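Putative secreted cellulose-binding protein (Streptomyces coelicolor, PDB 4OY8) is a lytic polysaccharide monooxygenase of family AA10 that probably uses a copper ion to cleave cellulose chains oxidatively. Local coordinates at residues A[5-10]-A[98-103]; A[106-111]-A[170-175]. One frame throughout, in Å; residues are numbered along the deposited sequence.

Overall arrangement
The two contacts sit on different sheets of a beta-sandwich, one in its body and one beside its metal site. Interaction 1 pairs strands 2-6 and 97-104 of the three-stranded antiparallel sheet, with its centre about 8 Å from that of the chain. Interaction 2 lies farther out, about 17 Å from the chain centre, where strands 110-118 and 161-170 of the larger mixed sheet run into loops beside the copper-binding His108. The two centres are about 18 Å apart. Interaction 1 closes before interaction 2 opens, and strands 97-104 and 110-118 follow each other, so the chain passes from one sheet to the other by way of the metal-site loop.

Interaction 1: A[5-10]-A[98-103]; sequences VDPASR and FTVKLH. With ZN (zinc ion), chain I; ZN (zinc ion), chain G; ZN (zinc ion), chain H.
Phe98 meets Pro7 at the start of this antiparallel pairing: its ring atom CD2 lies 4.5 Å from Pro7 CD, an oblique and loose apolar touch. The carbonyl oxygen of Thr99 lies beside CD of the same proline, whose cis peptide bond marks the end of the edge strand. Val100 adds a CG2 methyl against Pro7 CD, and its CA-H points at Asp6 O, 3.6 Å from CA. Lys101 is the pivot. Its N donates to Asp6 O at 2.8 Å, and its O receives Val5 N at 2.9 Å and, weakly, Asp6 N, so two residues face one: a classic beta bulge. With CG anti to its own carbonyl carbon (chi1 -55°), the extended lysine chain slides past Asp6, CD coming 4.1 Å from Asp6 CB and NZ ending 5.5 Å from Asp6 OD2, too far for a salt bridge. Leu102 turns its side chain from this contact to pack on Trp168 and Ile151. At His103, CB rests 3.9 Å from Val5 CG1, and the imidazole binds two zinc ions, ND1 with Asn148 and NE2 with Gln105.

Asp6 carries a third zinc through OD1 at 2.1 Å, with five waters as its other ligands here. One of these waters donates to Asp6 OD2 and, with the zinc bond at OD1, should help to fix the carboxylate's rotation; another donates to Val5 O. The chemistry implies a seam held by backbone bonds, flanked by the zinc ligands Asp6 and His103, whose ring, with both nitrogens on zinc, has probably lost its proton.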
# COMPACT_ATOMS: atom_id res chain seq x y z
N VAL A 5 -4.50 -0.43 -6.93
CA VAL A 5 -3.91 -0.71 -8.23
C VAL A 5 -3.33 0.52 -8.92
O VAL A 5 -2.45 0.39 -9.76
CB VAL A 5 -4.87 -1.50 -9.15
CG1 VAL A 5 -5.20 -2.85 -8.51
CG2 VAL A 5 -6.14 -0.71 -9.48
N ASP A 6 -3.82 1.73 -8.56
CA ASP A 6 -3.29 3.00 -9.11
C ASP A 6 -3.47 4.03 -8.01
O ASP A 6 -4.59 4.22 -7.55
CB ASP A 6 -4.07 3.45 -10.37
CG ASP A 6 -3.94 2.50 -11.51
OD1 ASP A 6 -2.89 2.51 -12.19
OD2 ASP A 6 -4.91 1.73 -11.73
N PRO A 7 -2.38 4.67 -7.55
CA PRO A 7 -0.98 4.34 -7.80
C PRO A 7 -0.68 3.00 -7.14
O PRO A 7 -1.00 2.77 -5.97
CB PRO A 7 -0.24 5.51 -7.15
CG PRO A 7 -1.11 5.92 -6.03
CD PRO A 7 -2.53 5.71 -6.52
N ALA A 8 -0.08 2.10 -7.91
CA ALA A 8 0.06 0.72 -7.48
C ALA A 8 0.68 0.58 -6.11
O ALA A 8 1.69 1.23 -5.82
CB ALA A 8 0.88 -0.07 -8.47
N SER A 9 0.10 -0.28 -5.27
CA SER A 9 0.72 -0.65 -4.00
C SER A 9 2.05 -1.36 -4.23
O SER A 9 2.39 -1.74 -5.35
CB SER A 9 -0.21 -1.56 -3.22
OG SER A 9 -0.38 -2.79 -3.90
N ARG A 10 2.83 -1.52 -3.17
CA ARG A 10 4.16 -2.09 -3.34
C ARG A 10 4.11 -3.48 -3.97
O ARG A 10 4.82 -3.75 -4.94
CB ARG A 10 4.90 -2.13 -2.01
CG ARG A 10 5.36 -0.77 -1.55
CD ARG A 10 6.23 -0.79 -0.30
NE ARG A 10 6.76 0.55 -0.07
CZ ARG A 10 7.48 0.92 0.96
NH1 ARG A 10 7.75 0.08 1.94
NH2 ARG A 10 7.90 2.18 1.02
N PHE A 98 -4.98 13.44 -6.98
CA PHE A 98 -4.84 12.15 -7.62
C PHE A 98 -5.93 11.22 -7.10
O PHE A 98 -6.46 11.42 -6.00
CB PHE A 98 -3.45 11.54 -7.41
CG PHE A 98 -3.09 11.27 -5.97
CD1 PHE A 98 -2.61 12.30 -5.17
CD2 PHE A 98 -3.23 10.00 -5.42
CE1 PHE A 98 -2.29 12.07 -3.84
CE2 PHE A 98 -2.90 9.77 -4.11
CZ PHE A 98 -2.43 10.80 -3.31
N THR A 99 -6.24 10.18 -7.87
CA THR A 99 -7.24 9.20 -7.49
C THR A 99 -6.58 7.93 -6.99
O THR A 99 -5.68 7.37 -7.63
CB THR A 99 -8.16 8.86 -8.67
OG1 THR A 99 -8.81 10.06 -9.10
CG2 THR A 99 -9.21 7.82 -8.31
N VAL A 100 -6.96 7.50 -5.80
CA VAL A 100 -6.60 6.16 -5.32
C VAL A 100 -7.65 5.19 -5.79
O VAL A 100 -8.83 5.31 -5.45
CB VAL A 100 -6.46 6.13 -3.78
CG1 VAL A 100 -6.16 4.72 -3.29
CG2 VAL A 100 -5.35 7.08 -3.33
N LYS A 101 -7.23 4.23 -6.60
CA LYS A 101 -8.12 3.27 -7.22
C LYS A 101 -7.81 1.88 -6.67
O LYS A 101 -6.67 1.41 -6.73
CB LYS A 101 -7.92 3.27 -8.74
CG LYS A 101 -8.05 4.61 -9.43
CD LYS A 101 -7.99 4.59 -10.96
CE LYS A 101 -8.33 5.96 -11.54
NZ LYS A 101 -8.17 6.01 -13.02
N LEU A 102 -8.82 1.26 -6.09
CA LEU A 102 -8.73 -0.12 -5.65
C LEU A 102 -9.56 -1.04 -6.50
O LEU A 102 -10.65 -0.70 -6.94
CB LEU A 102 -9.25 -0.23 -4.23
CG LEU A 102 -8.44 0.48 -3.18
CD1 LEU A 102 -9.02 1.86 -2.92
CD2 LEU A 102 -8.37 -0.35 -1.91
N HIS A 103 -9.05 -2.24 -6.72
CA HIS A 103 -9.79 -3.29 -7.37
C HIS A 103 -10.07 -4.35 -6.31
O HIS A 103 -9.17 -4.74 -5.58
CB HIS A 103 -8.97 -3.89 -8.52
CG HIS A 103 -9.71 -4.94 -9.26
ND1 HIS A 103 -10.69 -4.63 -10.17
CD2 HIS A 103 -9.64 -6.28 -9.22
CE1 HIS A 103 -11.20 -5.74 -10.65
NE2 HIS A 103 -10.56 -6.75 -10.12
ZN ZN I . -10.46 -3.08 -11.49
ZN ZN G . -2.14 1.15 -13.67
ZN ZN H . -10.45 -8.60 -11.06
O HOH W 1 -1.02 0.24 -11.96
O HOH W 2 -3.86 -0.06 -13.45
O HOH W 3 -2.96 2.05 -15.26
O HOH W 4 -1.13 -0.26 -14.50
O HOH W 5 -0.59 2.30 -14.10

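Interaction 2: A[106-111]-A[170-175]; sequences ASHGAD and ASHMDQ. With ZN (zinc ion), chain F.
A face-to-face histidine stack, backed by a short antiparallel bridge, joins His108 to His172 at the end of the larger sheet of this beta-sandwich. His108 belongs to the histidine brace of the lytic polysaccharide monooxygenases: it binds copper together with His1, and here its NE2 holds a zinc ion at 2.0 Å. The two imidazoles lie nearly parallel, their planes 11° apart and their centroids separated by 3.5 Å. His108 ND1 sits over the centre of the His172 ring, and His172 CE1 over that of His108, so they overlap almost squarely. His172 reaches this place with CG between its backbone N and carbonyl carbon (chi1 64°), and CG of Met173 lies over the rim of its opposite face. The far face of His108 is flanked near its rim by Ala106 CB. The metal-bearing ring is therefore sandwiched, which should limit its tilting about the metal.

Behind the rings the backbones meet at Ala110 and Ala170, a non-hydrogen-bonded pair. Gly109, with a backbone phi of 78° that side-chain-bearing residues seldom adopt, turns its O to Ser171 N at 3.2 Å, the donor standing well above the carbonyl plane; the same oxygen also accepts from Trp168. The Ser171 hydroxyl donates to Asp111 OD1 at 2.7 Å, meeting it from above the carboxylate plane. With an alanine here the hydroxyl is gone, and Asp111 OD1, left with water, is likely to be held less firmly. Two waters add to the grip: one lies near Asp111 OD2 and Ala170 O, while the other donates to Ser171 O and to Asp111 OD1, its oxygen 2.7 Å from that OD1.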
# COMPACT_ATOMS: atom_id res chain seq x y z
N ALA A 106 -14.29 -9.23 -5.06
CA ALA A 106 -15.48 -9.72 -4.35
C ALA A 106 -16.57 -8.69 -4.13
O ALA A 106 -17.61 -9.03 -3.60
CB ALA A 106 -15.05 -10.26 -2.99
N SER A 107 -16.33 -7.42 -4.45
CA SER A 107 -17.34 -6.41 -4.19
C SER A 107 -17.79 -6.40 -2.73
O SER A 107 -19.00 -6.37 -2.45
CB SER A 107 -18.55 -6.57 -5.12
OG SER A 107 -18.12 -6.46 -6.48
N HIS A 108 -16.83 -6.36 -1.80
CA HIS A 108 -17.15 -6.35 -0.37
C HIS A 108 -17.80 -5.05 0.09
O HIS A 108 -18.43 -5.03 1.13
CB HIS A 108 -15.91 -6.56 0.49
CG HIS A 108 -15.28 -7.91 0.37
ND1 HIS A 108 -15.96 -9.08 0.60
CD2 HIS A 108 -14.00 -8.27 0.13
CE1 HIS A 108 -15.14 -10.11 0.46
NE2 HIS A 108 -13.93 -9.64 0.20
N GLY A 109 -17.54 -3.95 -0.62
CA GLY A 109 -17.85 -2.62 -0.12
C GLY A 109 -16.82 -2.17 0.90
O GLY A 109 -15.93 -2.92 1.29
N ALA A 110 -16.92 -0.90 1.28
CA ALA A 110 -16.08 -0.31 2.33
C ALA A 110 -16.95 0.40 3.33
O ALA A 110 -17.85 1.14 2.95
CB ALA A 110 -15.05 0.65 1.76
N ASP A 111 -16.67 0.21 4.61
CA ASP A 111 -17.27 1.06 5.63
C ASP A 111 -16.68 2.47 5.53
O ASP A 111 -17.38 3.46 5.75
CB ASP A 111 -17.05 0.52 7.04
CG ASP A 111 -17.79 -0.76 7.33
OD1 ASP A 111 -18.65 -1.18 6.52
OD2 ASP A 111 -17.52 -1.32 8.42
N ALA A 170 -13.24 -3.09 5.03
CA ALA A 170 -14.25 -3.76 4.21
C ALA A 170 -15.56 -3.90 4.96
O ALA A 170 -15.57 -3.89 6.18
CB ALA A 170 -13.72 -5.11 3.78
N SER A 171 -16.67 -4.05 4.23
CA SER A 171 -18.00 -4.05 4.86
C SER A 171 -18.58 -5.41 5.22
O SER A 171 -19.58 -5.46 5.94
CB SER A 171 -18.99 -3.30 3.98
OG SER A 171 -18.63 -1.93 3.88
N HIS A 172 -18.00 -6.50 4.74
CA HIS A 172 -18.61 -7.84 4.90
C HIS A 172 -18.35 -8.45 6.28
O HIS A 172 -19.05 -9.37 6.70
CB HIS A 172 -18.14 -8.76 3.78
CG HIS A 172 -16.68 -9.04 3.79
ND1 HIS A 172 -15.73 -8.04 3.69
CD2 HIS A 172 -15.99 -10.20 3.89
CE1 HIS A 172 -14.53 -8.58 3.71
NE2 HIS A 172 -14.65 -9.89 3.82
N MET A 173 -17.36 -7.90 6.98
CA MET A 173 -16.94 -8.34 8.30
C MET A 173 -15.84 -7.35 8.75
O MET A 173 -15.44 -6.48 7.98
CB MET A 173 -16.39 -9.78 8.27
CG MET A 173 -15.26 -9.92 7.26
SD MET A 173 -14.66 -11.59 6.95
CE MET A 173 -14.05 -11.86 8.56
N ASP A 174 -15.33 -7.49 9.97
CA ASP A 174 -14.22 -6.65 10.42
C ASP A 174 -12.93 -7.16 9.79
O ASP A 174 -12.22 -8.01 10.34
CB ASP A 174 -14.12 -6.63 11.94
CG ASP A 174 -13.07 -5.66 12.46
OD1 ASP A 174 -12.52 -4.90 11.64
OD2 ASP A 174 -12.77 -5.68 13.68
N GLN A 175 -12.65 -6.62 8.61
CA GLN A 175 -11.46 -6.99 7.83
C GLN A 175 -10.92 -5.70 7.23
O GLN A 175 -11.69 -4.90 6.71
CB GLN A 175 -11.80 -8.02 6.76
CG GLN A 175 -10.62 -8.46 5.93
CD GLN A 175 -11.03 -9.58 5.02
OE1 GLN A 175 -11.58 -9.35 3.92
NE2 GLN A 175 -10.87 -10.79 5.48
ZN ZN F . -12.43 -10.82 -0.47
O HOH W 6 -16.37 -3.74 8.87
O HOH W 7 -20.31 -3.13 7.48